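Local atomic coordinates of alkane monooxygenase (Geobacillus thermodenitrificans, PDB entry 3B9O), a protein that belongs to the luciferase-like monooxygenase family of TIM-barrel flavoproteins and holds flavin mononucleotide at the C-terminal ends of its barrel strands. Residues Arg157-Asp162 with Ser230-Glu235; Trp132-Ser137 with Glu163-Cys168; Val223-Gly228 with Ala241-Leu246; Phe236-Ala241 with Lys263-Tyr268. One frame throughout, in Å; residues are numbered along the deposited sequence.

The four contacts follow one side of a TIM barrel from its strands to its outer helices. Contact 3 is core: two parallel strands share backbone bonds and a Tyr-Cys contact. Contact 2, also buried, is purely apolar and seats helix 154-174 on the neighbouring strand. Contacts 1 and 4 lie nearer the surface and use the two halves of helix 231-240, which connects the strands of contact 3. Contact 1 joins it to helix 154-174 through aromatic packing and salt bridges, while contact 4 joins it to helix 251-265 and the residues that follow through alanines and a Lys-Tyr CH-pi contact. Contacts 1, 2 and 3 each touch flavin mononucleotide, with Tyr158, Ser137 and Ala227 hydrogen-bonded to it.

Contact 1: Arg157-Asp162 with Ser230-Glu235; sequences RYDLAD and SERGRE. With FMN (flavin mononucleotide), chain C.
Tyr158 of helix 154-174 lies against the first turn of helix 231-240, and this inner half is closely packed. Gly233 CA sits over the phenol ring, 3.9 Å from its centroid, a CH-pi contact; glycine suits the place because a CB there would run into Tyr158 OH and the phosphate oxygen O2P. Tyr158 CB rests over the centre of the Arg232 guanidinium. Tyr158 OH donates to O2P of flavin mononucleotide at 2.6 Å. Toward solvent the contact opens out and becomes ionic. Arg232, its chain bent at chi2 (57°), carries NH2 to within 2.9 Å of Asp159 OD1, in a nearly straight bond (172°). The same NH2 reaches Asp162 OD1 at 2.7 Å, less straight (141°), and a water bridges Arg232 NH1 to Asp162 OD2. Arg232 NH2 comes to Asp159 OD1 from the anti side and to Asp162 OD1 from the syn side, both times tilted out of the carboxylate plane. Ser230 is the N-cap: its OG accepts from Gly233 N at 3.1 Å, while Ser230 N donates to phosphate O3P at 3.0 Å. This capped helix N-terminus forms the phosphate end of the flavin mononucleotide pocket in a luciferase-like TIM barrel.

Contact 2: Trp132-Ser137 with Glu163-Cys168; sequences WNVVTS and EYLEVC. With FMN (flavin mononucleotide), chain C.
Trp132 and Val134 of strand 130-135 meet Tyr164, Leu165 and Cys168 of helix 154-174 in a buried, apolar strand-to-helix contact of the TIM barrel. Here the segment axes run roughly antiparallel, at 147°, and approach to 11.2 Å; the helix belongs to the crossover that leads to the parallel neighbour strand 223-227. Trp132 spans most of that gap. With CG anti to the backbone N (chi1 172°), its six-membered ring is carried out to the helix, where Trp132 CH2 meets Tyr164 CD2 at 3.7 Å near the plane of the indole. The two aromatic planes stand at 60°, an oblique pair. Leu165, running past the indole in the opposite direction, brings CD2 to 3.4 Å from Trp132 CZ3, and the sulfur of Cys168 fills in more distantly. Val134 CG2, from the same strand, lies over the centre of one indole face. The polar ends are satisfied outside: Trp132 NE1 by Phe105 O, Tyr164 OH by Glu110 O. Strand alternation turns Val135 the other way, toward flavin mononucleotide, and just beyond the strand Ser137 N donates to the ribityl O3' at 3.1 Å.

Contact 3: Val223-Gly228 with Ala241-Leu246; sequences VIYQAG and AECVFL. With FMN (flavin mononucleotide), chain C.
Cys243 lays its CB over the centre of the Tyr225 ring, 3.4 Å from the centroid and 13° off the normal, a close CH-pi contact. Its SG also stands over that face, 4.2 Å from the same Tyr225 centroid, as a sulfur-aromatic contact. A small cysteine suits this place, since the flat ring can fold down over its partner strand. Ala227 CB and Phe245 CB touch at 4.0 Å; Phe245 CG is anti to the backbone N (chi1 -178°), which swings the ring away from strand 223-227 to put one face under the C7M methyl of flavin mononucleotide. On the other side of the sheet, Gln226 and Val244 lie side by side. Between these layers runs parallel pairing: Gln226 N donates to Cys243 O, and Phe245 N gives Gln226 O a nearly linear bond (176°). At one end the contact turns polar. Ile224 O accepts from both Glu242 N and Cys243 N, while Ile224 N donates to Glu242 OE2 at 2.8 Å, from the anti side and tilted out of the carboxylate plane; OE2 is also salt-bridged to Arg413. At the other end a water links Gly228 N to Phe245 O, and the ribityl O2' donates to Ala227 O at 2.6 Å. The two strands are joined by helix 231-240 in a beta-alpha-beta unit, and lie between barrel strands 130-135 and 276-285.

Contact 4: Phe236-Ala241 with Lys263-Tyr268; sequences FAAKHA and KRAKKY
Lys239 and Tyr268 cross at about a right angle, the lysine chain running over one face of the phenol ring. With CG anti to the backbone N (chi1 -172°) and the rest extended, the lysine draws its methylenes one after another across the ring. Lys239 CB lies over the centre, 3.8 Å from the centroid of the Tyr268 ring, as a CH-pi contact, and Lys239 CG follows at 3.8 Å from Tyr268 CE2. Lysine suits the place because its long aliphatic stem can cover an aromatic face while the amine is carried on beyond it. The opposite face of Tyr268 is taken by CG of Lys267, leaving the ring sandwiched between two lysine stems. Its hydroxyl is hydrogen-bonded to Glu235, which also forms salt bridges with Lys267 and Arg264. Lys267 curls back to donate from NZ to Arg264 O at 2.9 Å, approaching one lone pair of that oxygen within the plane of the carbonyl. Where the backbones come nearest, alanines make room: Ala238 CA and Ala265 CA are 4.4 Å apart, and Ala238 CB touches Arg264 CB at 3.4 Å. From there the arginine chain extends away to Glu235 and Asp260. The contact thus joins outer helix 231-240 to helix 251-265 and the residues that follow, on either side in sequence of strand 243-246, while Phe236 and His240 turn instead toward helix 154-174.

Contact 1: Arg157-Asp162 with Ser230-Glu235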
# COMPACT_ATOMS: atom_id res chain seq x y z
N ARG A 157 4.26 3.20 18.82
CA ARG A 157 3.99 3.81 17.52
C ARG A 157 2.57 3.52 17.01
O ARG A 157 1.96 4.39 16.40
CB ARG A 157 5.02 3.36 16.49
CG ARG A 157 6.37 4.03 16.70
CD ARG A 157 7.47 3.42 15.88
NE ARG A 157 8.69 4.10 16.24
CZ ARG A 157 9.50 4.75 15.41
NH1 ARG A 157 9.26 4.78 14.10
NH2 ARG A 157 10.57 5.35 15.90
N TYR A 158 2.06 2.31 17.28
CA TYR A 158 0.68 1.94 16.90
C TYR A 158 -0.39 2.61 17.76
O TYR A 158 -1.48 2.92 17.26
CB TYR A 158 0.50 0.41 16.89
CG TYR A 158 0.97 -0.24 15.61
CD1 TYR A 158 2.17 -0.94 15.55
CD2 TYR A 158 0.23 -0.12 14.44
CE1 TYR A 158 2.61 -1.53 14.35
CE2 TYR A 158 0.65 -0.70 13.23
CZ TYR A 158 1.84 -1.40 13.18
OH TYR A 158 2.24 -1.97 11.97
N ASP A 159 -0.11 2.85 19.03
CA ASP A 159 -1.01 3.64 19.86
C ASP A 159 -1.12 5.08 19.34
O ASP A 159 -2.20 5.67 19.33
CB ASP A 159 -0.52 3.65 21.31
CG ASP A 159 -0.50 2.25 21.94
OD1 ASP A 159 -1.34 1.41 21.61
OD2 ASP A 159 0.36 2.04 22.80
N LEU A 160 0.01 5.65 18.94
CA LEU A 160 0.05 6.97 18.31
C LEU A 160 -0.79 6.97 17.01
O LEU A 160 -1.61 7.87 16.78
CB LEU A 160 1.51 7.38 18.06
CG LEU A 160 1.74 8.57 17.12
CD1 LEU A 160 1.09 9.84 17.66
CD2 LEU A 160 3.22 8.79 16.92
N ALA A 161 -0.59 5.93 16.19
CA ALA A 161 -1.41 5.75 15.01
C ALA A 161 -2.92 5.68 15.31
O ALA A 161 -3.73 6.25 14.55
CB ALA A 161 -0.93 4.52 14.25
N ASP A 162 -3.32 4.97 16.39
CA ASP A 162 -4.70 4.95 16.80
C ASP A 162 -5.27 6.37 16.94
O ASP A 162 -6.32 6.68 16.37
CB ASP A 162 -4.87 4.22 18.15
CG ASP A 162 -4.97 2.72 17.99
OD1 ASP A 162 -4.40 2.00 18.84
OD2 ASP A 162 -5.64 2.23 17.05
N SER A 230 3.27 -7.49 12.46
CA SER A 230 3.46 -7.71 13.90
C SER A 230 2.11 -7.94 14.55
O SER A 230 1.06 -7.61 13.97
CB SER A 230 4.18 -6.53 14.55
OG SER A 230 3.32 -5.40 14.55
N GLU A 231 2.12 -8.52 15.75
CA GLU A 231 0.85 -8.79 16.42
C GLU A 231 0.08 -7.48 16.66
O GLU A 231 -1.13 -7.43 16.45
CB GLU A 231 1.06 -9.57 17.71
CG GLU A 231 -0.24 -9.88 18.40
CD GLU A 231 -0.12 -10.84 19.56
OE1 GLU A 231 -1.12 -10.96 20.31
OE2 GLU A 231 0.96 -11.46 19.70
N ARG A 232 0.79 -6.43 17.07
CA ARG A 232 0.19 -5.11 17.25
C ARG A 232 -0.40 -4.56 15.92
O ARG A 232 -1.49 -3.97 15.92
CB ARG A 232 1.23 -4.13 17.83
CG ARG A 232 0.67 -2.78 18.30
CD ARG A 232 -0.44 -2.93 19.37
NE ARG A 232 -1.08 -1.65 19.67
CZ ARG A 232 -2.08 -1.09 18.96
NH1 ARG A 232 -2.59 -1.69 17.88
NH2 ARG A 232 -2.59 0.08 19.36
N GLY A 233 0.36 -4.69 14.84
CA GLY A 233 -0.07 -4.34 13.49
C GLY A 233 -1.35 -5.07 13.07
O GLY A 233 -2.28 -4.45 12.59
N ARG A 234 -1.42 -6.38 13.31
CA ARG A 234 -2.62 -7.16 12.94
C ARG A 234 -3.79 -6.69 13.73
O ARG A 234 -4.89 -6.61 13.22
CB ARG A 234 -2.43 -8.67 13.14
CG ARG A 234 -1.68 -9.36 12.00
CD ARG A 234 -1.56 -10.89 12.24
NE ARG A 234 -0.25 -11.10 12.83
CZ ARG A 234 0.04 -11.76 13.93
NH1 ARG A 234 -0.86 -12.42 14.64
NH2 ARG A 234 1.31 -11.78 14.27
N GLU A 235 -3.55 -6.34 15.00
CA GLU A 235 -4.62 -5.81 15.84
C GLU A 235 -5.12 -4.46 15.31
O GLU A 235 -6.33 -4.15 15.34
CB GLU A 235 -4.13 -5.65 17.28
CG GLU A 235 -5.24 -5.26 18.24
CD GLU A 235 -6.24 -6.40 18.49
OE1 GLU A 235 -7.35 -6.09 18.92
OE2 GLU A 235 -5.91 -7.58 18.25
N1 FMN C . 6.65 0.15 5.85
C2 FMN C . 6.91 1.36 5.30
O2 FMN C . 7.47 2.23 6.03
N3 FMN C . 6.56 1.58 4.00
C4 FMN C . 5.95 0.61 3.24
O4 FMN C . 5.63 0.84 2.06
C4A FMN C . 5.67 -0.64 3.81
N5 FMN C . 5.05 -1.65 3.11
C5A FMN C . 4.82 -2.86 3.72
C6 FMN C . 4.20 -3.92 3.04
C7 FMN C . 3.96 -5.15 3.68
C7M FMN C . 3.30 -6.31 2.96
C8 FMN C . 4.33 -5.32 5.01
C8M FMN C . 4.08 -6.63 5.71
C9 FMN C . 4.95 -4.27 5.70
C9A FMN C . 5.20 -3.04 5.07
N10 FMN C . 5.80 -2.03 5.74
C10 FMN C . 6.05 -0.85 5.14
C1' FMN C . 6.22 -2.17 7.15
C2' FMN C . 5.14 -1.57 8.07
O2' FMN C . 4.08 -0.99 7.31
C3' FMN C . 5.64 -0.51 9.07
O3' FMN C . 6.49 0.49 8.46
C4' FMN C . 6.21 -1.12 10.37
O4' FMN C . 7.52 -0.61 10.67
C5' FMN C . 6.29 -2.65 10.38
O5' FMN C . 5.05 -3.07 10.94
P FMN C . 4.89 -4.41 11.81
O1P FMN C . 6.13 -4.46 12.68
O2P FMN C . 3.60 -4.17 12.53
O3P FMN C . 4.89 -5.56 10.82
O HOH W 1 -5.06 -0.48 17.19

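Contact 2: Trp132-Ser137 with Glu163-Cys168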
# COMPACT_ATOMS: atom_id res chain seq x y z
N TRP A 132 -5.40 5.43 1.67
CA TRP A 132 -4.25 5.67 2.51
C TRP A 132 -3.79 4.39 3.16
O TRP A 132 -4.52 3.75 3.93
CB TRP A 132 -4.59 6.78 3.55
CG TRP A 132 -3.55 7.01 4.61
CD1 TRP A 132 -2.19 6.76 4.54
CD2 TRP A 132 -3.80 7.55 5.93
NE1 TRP A 132 -1.59 7.10 5.76
CE2 TRP A 132 -2.54 7.59 6.62
CE3 TRP A 132 -4.96 7.99 6.60
CZ2 TRP A 132 -2.42 8.06 7.96
CZ3 TRP A 132 -4.84 8.47 7.91
CH2 TRP A 132 -3.57 8.53 8.56
N ASN A 133 -2.55 4.02 2.85
CA ASN A 133 -1.86 2.94 3.55
C ASN A 133 -1.19 3.46 4.82
O ASN A 133 -0.15 4.12 4.79
CB ASN A 133 -0.89 2.18 2.64
CG ASN A 133 -0.17 1.02 3.37
OD1 ASN A 133 -0.79 0.27 4.13
ND2 ASN A 133 1.12 0.88 3.15
N VAL A 134 -1.85 3.16 5.94
CA VAL A 134 -1.45 3.62 7.27
C VAL A 134 -0.31 2.77 7.76
O VAL A 134 -0.42 1.56 7.86
CB VAL A 134 -2.60 3.54 8.28
CG1 VAL A 134 -2.13 4.08 9.66
CG2 VAL A 134 -3.77 4.33 7.78
N VAL A 135 0.80 3.43 8.06
CA VAL A 135 2.05 2.79 8.39
C VAL A 135 2.62 3.48 9.66
O VAL A 135 2.26 4.62 9.95
CB VAL A 135 2.95 2.93 7.13
CG1 VAL A 135 4.33 3.39 7.44
CG2 VAL A 135 2.85 1.67 6.26
N THR A 136 3.46 2.77 10.42
CA THR A 136 4.22 3.38 11.53
C THR A 136 5.71 3.65 11.24
O THR A 136 6.31 4.46 11.93
CB THR A 136 4.18 2.54 12.84
OG1 THR A 136 4.50 1.18 12.52
CG2 THR A 136 2.79 2.58 13.49
N SER A 137 6.35 2.98 10.29
CA SER A 137 7.79 3.31 10.04
C SER A 137 8.76 2.67 11.06
O SER A 137 8.48 2.61 12.26
CB SER A 137 8.05 4.82 10.03
OG SER A 137 7.30 5.50 9.02
N GLU A 163 -4.54 7.23 17.67
CA GLU A 163 -5.05 8.57 17.97
C GLU A 163 -4.95 9.45 16.71
O GLU A 163 -5.79 10.31 16.50
CB GLU A 163 -4.24 9.22 19.10
CG GLU A 163 -4.98 10.40 19.72
CD GLU A 163 -4.15 11.17 20.71
OE1 GLU A 163 -3.33 10.59 21.45
OE2 GLU A 163 -4.32 12.38 20.74
N TYR A 164 -3.92 9.22 15.89
CA TYR A 164 -3.74 9.92 14.62
C TYR A 164 -5.01 9.69 13.74
O TYR A 164 -5.59 10.65 13.20
CB TYR A 164 -2.48 9.36 13.92
CG TYR A 164 -1.93 10.25 12.83
CD1 TYR A 164 -0.70 10.91 13.00
CD2 TYR A 164 -2.64 10.45 11.63
CE1 TYR A 164 -0.16 11.74 12.03
CE2 TYR A 164 -2.11 11.32 10.62
CZ TYR A 164 -0.88 11.95 10.84
OH TYR A 164 -0.38 12.79 9.88
N LEU A 165 -5.39 8.44 13.59
CA LEU A 165 -6.63 8.07 12.88
C LEU A 165 -7.88 8.65 13.56
O LEU A 165 -8.79 9.11 12.88
CB LEU A 165 -6.72 6.56 12.69
CG LEU A 165 -5.99 5.98 11.46
CD1 LEU A 165 -6.23 4.51 11.48
CD2 LEU A 165 -6.53 6.56 10.15
N GLU A 166 -7.92 8.65 14.90
CA GLU A 166 -9.05 9.24 15.67
C GLU A 166 -9.26 10.67 15.17
O GLU A 166 -10.38 11.07 14.84
CB GLU A 166 -8.74 9.24 17.20
CG GLU A 166 -9.99 9.46 18.11
CD GLU A 166 -9.73 9.67 19.67
OE1 GLU A 166 -10.73 10.10 20.33
OE2 GLU A 166 -8.59 9.44 20.23
N VAL A 167 -8.15 11.42 15.12
CA VAL A 167 -8.13 12.85 14.70
C VAL A 167 -8.60 13.01 13.26
O VAL A 167 -9.48 13.84 12.99
CB VAL A 167 -6.70 13.49 14.85
CG1 VAL A 167 -6.66 14.89 14.27
CG2 VAL A 167 -6.25 13.51 16.35
N CYS A 168 -8.04 12.20 12.35
CA CYS A 168 -8.43 12.24 10.94
C CYS A 168 -9.90 11.88 10.76
O CYS A 168 -10.66 12.61 10.09
CB CYS A 168 -7.49 11.34 10.10
SG CYS A 168 -5.83 12.05 10.05
N1 FMN C . 6.65 0.15 5.85
C2 FMN C . 6.91 1.36 5.30
O2 FMN C . 7.47 2.23 6.03
N3 FMN C . 6.56 1.58 4.00
C4 FMN C . 5.95 0.61 3.24
O4 FMN C . 5.63 0.84 2.06
C4A FMN C . 5.67 -0.64 3.81
N5 FMN C . 5.05 -1.65 3.11
C5A FMN C . 4.82 -2.86 3.72
C6 FMN C . 4.20 -3.92 3.04
C7 FMN C . 3.96 -5.15 3.68
C7M FMN C . 3.30 -6.31 2.96
C8 FMN C . 4.33 -5.32 5.01
C8M FMN C . 4.08 -6.63 5.71
C9 FMN C . 4.95 -4.27 5.70
C9A FMN C . 5.20 -3.04 5.07
N10 FMN C . 5.80 -2.03 5.74
C10 FMN C . 6.05 -0.85 5.14
C1' FMN C . 6.22 -2.17 7.15
C2' FMN C . 5.14 -1.57 8.07
O2' FMN C . 4.08 -0.99 7.31
C3' FMN C . 5.64 -0.51 9.07
O3' FMN C . 6.49 0.49 8.46
C4' FMN C . 6.21 -1.12 10.37
O4' FMN C . 7.52 -0.61 10.67
C5' FMN C . 6.29 -2.65 10.38
O5' FMN C . 5.05 -3.07 10.94
P FMN C . 4.89 -4.41 11.81
O1P FMN C . 6.13 -4.46 12.68
O2P FMN C . 3.60 -4.17 12.53
O3P FMN C . 4.89 -5.56 10.82

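Contact 3: Val223-Gly228 with Ala241-Leu246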
# COMPACT_ATOMS: atom_id res chain seq x y z
N VAL A 223 -10.10 5.32 1.47
CA VAL A 223 -10.08 3.90 1.75
C VAL A 223 -8.86 3.62 2.61
O VAL A 223 -7.73 4.07 2.28
CB VAL A 223 -10.08 3.05 0.47
CG1 VAL A 223 -9.82 1.58 0.85
CG2 VAL A 223 -11.44 3.17 -0.21
N ILE A 224 -9.07 2.93 3.73
CA ILE A 224 -7.98 2.70 4.70
C ILE A 224 -7.28 1.36 4.49
O ILE A 224 -7.86 0.30 4.68
CB ILE A 224 -8.48 2.78 6.20
CG1 ILE A 224 -9.21 4.11 6.48
CG2 ILE A 224 -7.22 2.51 7.17
CD1 ILE A 224 -8.33 5.38 6.28
N TYR A 225 -6.03 1.41 4.05
CA TYR A 225 -5.19 0.22 4.00
C TYR A 225 -4.29 0.18 5.21
O TYR A 225 -4.04 1.22 5.83
CB TYR A 225 -4.24 0.31 2.78
CG TYR A 225 -4.82 -0.26 1.51
CD1 TYR A 225 -4.41 -1.53 1.03
CD2 TYR A 225 -5.82 0.44 0.81
CE1 TYR A 225 -4.98 -2.08 -0.17
CE2 TYR A 225 -6.38 -0.07 -0.37
CZ TYR A 225 -5.95 -1.33 -0.87
OH TYR A 225 -6.51 -1.80 -2.06
N GLN A 226 -3.81 -1.02 5.52
CA GLN A 226 -2.81 -1.24 6.52
C GLN A 226 -1.86 -2.30 6.01
O GLN A 226 -2.25 -3.23 5.30
CB GLN A 226 -3.43 -1.61 7.89
CG GLN A 226 -2.43 -1.53 9.03
CD GLN A 226 -1.66 -2.83 9.25
OE1 GLN A 226 -0.63 -2.85 9.94
NE2 GLN A 226 -2.16 -3.95 8.65
N ALA A 227 -0.59 -2.12 6.37
CA ALA A 227 0.46 -3.10 6.09
C ALA A 227 1.36 -3.07 7.34
O ALA A 227 1.77 -1.97 7.77
CB ALA A 227 1.23 -2.71 4.82
N GLY A 228 1.62 -4.23 7.93
CA GLY A 228 2.38 -4.33 9.20
C GLY A 228 1.91 -5.60 9.88
O GLY A 228 0.74 -5.71 10.32
N ALA A 241 -8.53 -1.10 9.43
CA ALA A 241 -8.31 -1.29 7.99
C ALA A 241 -9.52 -1.82 7.21
O ALA A 241 -10.21 -2.77 7.63
CB ALA A 241 -7.09 -2.18 7.75
N GLU A 242 -9.77 -1.20 6.06
CA GLU A 242 -10.71 -1.76 5.09
C GLU A 242 -10.01 -2.75 4.14
O GLU A 242 -10.65 -3.68 3.60
CB GLU A 242 -11.35 -0.64 4.27
CG GLU A 242 -12.01 0.44 5.06
CD GLU A 242 -12.55 1.51 4.14
OE1 GLU A 242 -13.65 1.30 3.57
OE2 GLU A 242 -11.87 2.55 3.99
N CYS A 243 -8.71 -2.54 3.91
CA CYS A 243 -7.92 -3.47 3.13
C CYS A 243 -6.58 -3.73 3.81
O CYS A 243 -5.92 -2.78 4.27
CB CYS A 243 -7.65 -2.92 1.72
SG CYS A 243 -9.16 -2.51 0.81
N VAL A 244 -6.16 -5.00 3.86
CA VAL A 244 -4.93 -5.37 4.54
C VAL A 244 -3.96 -5.97 3.54
O VAL A 244 -4.34 -6.83 2.78
CB VAL A 244 -5.20 -6.35 5.73
CG1 VAL A 244 -3.94 -6.60 6.54
CG2 VAL A 244 -6.31 -5.82 6.63
N PHE A 245 -2.73 -5.45 3.52
CA PHE A 245 -1.66 -5.98 2.67
C PHE A 245 -0.83 -6.93 3.58
O PHE A 245 -0.05 -6.50 4.42
CB PHE A 245 -0.84 -4.79 2.12
CG PHE A 245 0.30 -5.15 1.15
CD1 PHE A 245 1.28 -4.17 0.86
CD2 PHE A 245 0.44 -6.42 0.57
CE1 PHE A 245 2.36 -4.46 -0.02
CE2 PHE A 245 1.52 -6.72 -0.34
CZ PHE A 245 2.48 -5.74 -0.61
N LEU A 246 -1.02 -8.23 3.38
CA LEU A 246 -0.40 -9.29 4.17
C LEU A 246 0.91 -9.77 3.57
O LEU A 246 1.10 -9.78 2.34
CB LEU A 246 -1.32 -10.48 4.16
CG LEU A 246 -2.39 -10.84 5.19
CD1 LEU A 246 -2.63 -9.82 6.22
CD2 LEU A 246 -3.65 -11.31 4.47
N1 FMN C . 6.65 0.15 5.85
C2 FMN C . 6.91 1.36 5.30
O2 FMN C . 7.47 2.23 6.03
N3 FMN C . 6.56 1.58 4.00
C4 FMN C . 5.95 0.61 3.24
O4 FMN C . 5.63 0.84 2.06
C4A FMN C . 5.67 -0.64 3.81
N5 FMN C . 5.05 -1.65 3.11
C5A FMN C . 4.82 -2.86 3.72
C6 FMN C . 4.20 -3.92 3.04
C7 FMN C . 3.96 -5.15 3.68
C7M FMN C . 3.30 -6.31 2.96
C8 FMN C . 4.33 -5.32 5.01
C8M FMN C . 4.08 -6.63 5.71
C9 FMN C . 4.95 -4.27 5.70
C9A FMN C . 5.20 -3.04 5.07
N10 FMN C . 5.80 -2.03 5.74
C10 FMN C . 6.05 -0.85 5.14
C1' FMN C . 6.22 -2.17 7.15
C2' FMN C . 5.14 -1.57 8.07
O2' FMN C . 4.08 -0.99 7.31
C3' FMN C . 5.64 -0.51 9.07
O3' FMN C . 6.49 0.49 8.46
C4' FMN C . 6.21 -1.12 10.37
O4' FMN C . 7.52 -0.61 10.67
C5' FMN C . 6.29 -2.65 10.38
O5' FMN C . 5.05 -3.07 10.94
P FMN C . 4.89 -4.41 11.81
O1P FMN C . 6.13 -4.46 12.68
O2P FMN C . 3.60 -4.17 12.53
O3P FMN C . 4.89 -5.56 10.82
O HOH W 2 0.32 -6.50 7.16

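Contact 4: Phe236-Ala241 with Lys263-Tyr268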
# COMPACT_ATOMS: atom_id res chain seq x y z
N PHE A 236 -4.17 -3.64 14.87
CA PHE A 236 -4.45 -2.32 14.30
C PHE A 236 -5.27 -2.42 13.02
O PHE A 236 -6.24 -1.69 12.84
CB PHE A 236 -3.15 -1.56 13.99
CG PHE A 236 -3.37 -0.14 13.53
CD1 PHE A 236 -3.54 0.87 14.45
CD2 PHE A 236 -3.42 0.18 12.18
CE1 PHE A 236 -3.74 2.19 14.04
CE2 PHE A 236 -3.62 1.52 11.77
CZ PHE A 236 -3.77 2.51 12.71
N ALA A 237 -4.84 -3.29 12.10
CA ALA A 237 -5.62 -3.71 10.94
C ALA A 237 -7.06 -4.11 11.27
O ALA A 237 -8.00 -3.63 10.64
CB ALA A 237 -4.88 -4.89 10.22
N ALA A 238 -7.23 -4.98 12.28
CA ALA A 238 -8.56 -5.47 12.69
C ALA A 238 -9.47 -4.34 13.11
O ALA A 238 -10.67 -4.31 12.78
CB ALA A 238 -8.41 -6.52 13.83
N LYS A 239 -8.88 -3.38 13.81
CA LYS A 239 -9.62 -2.23 14.31
C LYS A 239 -9.99 -1.23 13.18
O LYS A 239 -11.08 -0.71 13.19
CB LYS A 239 -8.77 -1.51 15.38
CG LYS A 239 -9.52 -0.40 16.11
CD LYS A 239 -8.67 0.23 17.20
CE LYS A 239 -9.55 1.18 18.00
NZ LYS A 239 -8.73 1.98 18.95
N HIS A 240 -9.07 -0.93 12.27
CA HIS A 240 -9.24 0.21 11.35
C HIS A 240 -9.32 -0.12 9.87
O HIS A 240 -10.00 0.58 9.13
CB HIS A 240 -8.03 1.14 11.46
CG HIS A 240 -7.87 1.78 12.80
ND1 HIS A 240 -8.59 2.89 13.19
CD2 HIS A 240 -7.02 1.50 13.82
CE1 HIS A 240 -8.21 3.25 14.41
NE2 HIS A 240 -7.27 2.42 14.81
N ALA A 241 -8.53 -1.10 9.43
CA ALA A 241 -8.31 -1.29 7.99
C ALA A 241 -9.52 -1.82 7.21
O ALA A 241 -10.21 -2.77 7.63
CB ALA A 241 -7.09 -2.18 7.75
N LYS A 263 -10.74 -12.68 13.15
CA LYS A 263 -11.10 -12.95 14.55
C LYS A 263 -10.90 -11.72 15.41
O LYS A 263 -11.76 -11.39 16.23
CB LYS A 263 -10.24 -14.07 15.14
CG LYS A 263 -10.55 -15.32 14.54
N ARG A 264 -9.77 -11.05 15.22
CA ARG A 264 -9.46 -9.85 15.98
C ARG A 264 -10.47 -8.72 15.78
O ARG A 264 -10.66 -7.90 16.69
CB ARG A 264 -8.05 -9.36 15.68
CG ARG A 264 -6.94 -10.32 16.12
CD ARG A 264 -5.65 -9.66 15.80
NE ARG A 264 -4.51 -10.54 16.02
CZ ARG A 264 -3.72 -10.47 17.09
NH1 ARG A 264 -3.95 -9.59 18.07
NH2 ARG A 264 -2.72 -11.33 17.19
N ALA A 265 -11.10 -8.69 14.59
CA ALA A 265 -12.05 -7.62 14.25
C ALA A 265 -13.35 -7.66 15.07
O ALA A 265 -13.97 -6.62 15.27
CB ALA A 265 -12.36 -7.62 12.75
N LYS A 266 -13.75 -8.85 15.55
CA LYS A 266 -15.06 -9.03 16.24
C LYS A 266 -15.21 -8.15 17.48
O LYS A 266 -16.23 -7.53 17.65
CB LYS A 266 -15.33 -10.49 16.61
CG LYS A 266 -15.34 -11.47 15.43
CD LYS A 266 -15.27 -12.96 15.91
CE LYS A 266 -14.12 -13.19 16.95
NZ LYS A 266 -13.60 -14.60 16.93
N LYS A 267 -14.16 -8.06 18.30
CA LYS A 267 -14.24 -7.26 19.56
C LYS A 267 -14.48 -5.76 19.29
O LYS A 267 -14.86 -5.02 20.19
CB LYS A 267 -12.97 -7.44 20.41
CG LYS A 267 -11.76 -6.69 19.83
CD LYS A 267 -10.50 -6.76 20.68
CE LYS A 267 -9.79 -8.08 20.56
NZ LYS A 267 -9.15 -8.23 19.20
N TYR A 268 -14.17 -5.30 18.07
CA TYR A 268 -14.44 -3.91 17.69
C TYR A 268 -15.81 -3.75 17.05
O TYR A 268 -16.19 -2.66 16.64
CB TYR A 268 -13.31 -3.36 16.78
CG TYR A 268 -11.95 -3.47 17.40
CD1 TYR A 268 -11.04 -4.40 16.95
CD2 TYR A 268 -11.57 -2.66 18.47
CE1 TYR A 268 -9.79 -4.51 17.51
CE2 TYR A 268 -10.30 -2.75 19.05
CZ TYR A 268 -9.44 -3.68 18.58
OH TYR A 268 -8.18 -3.78 19.16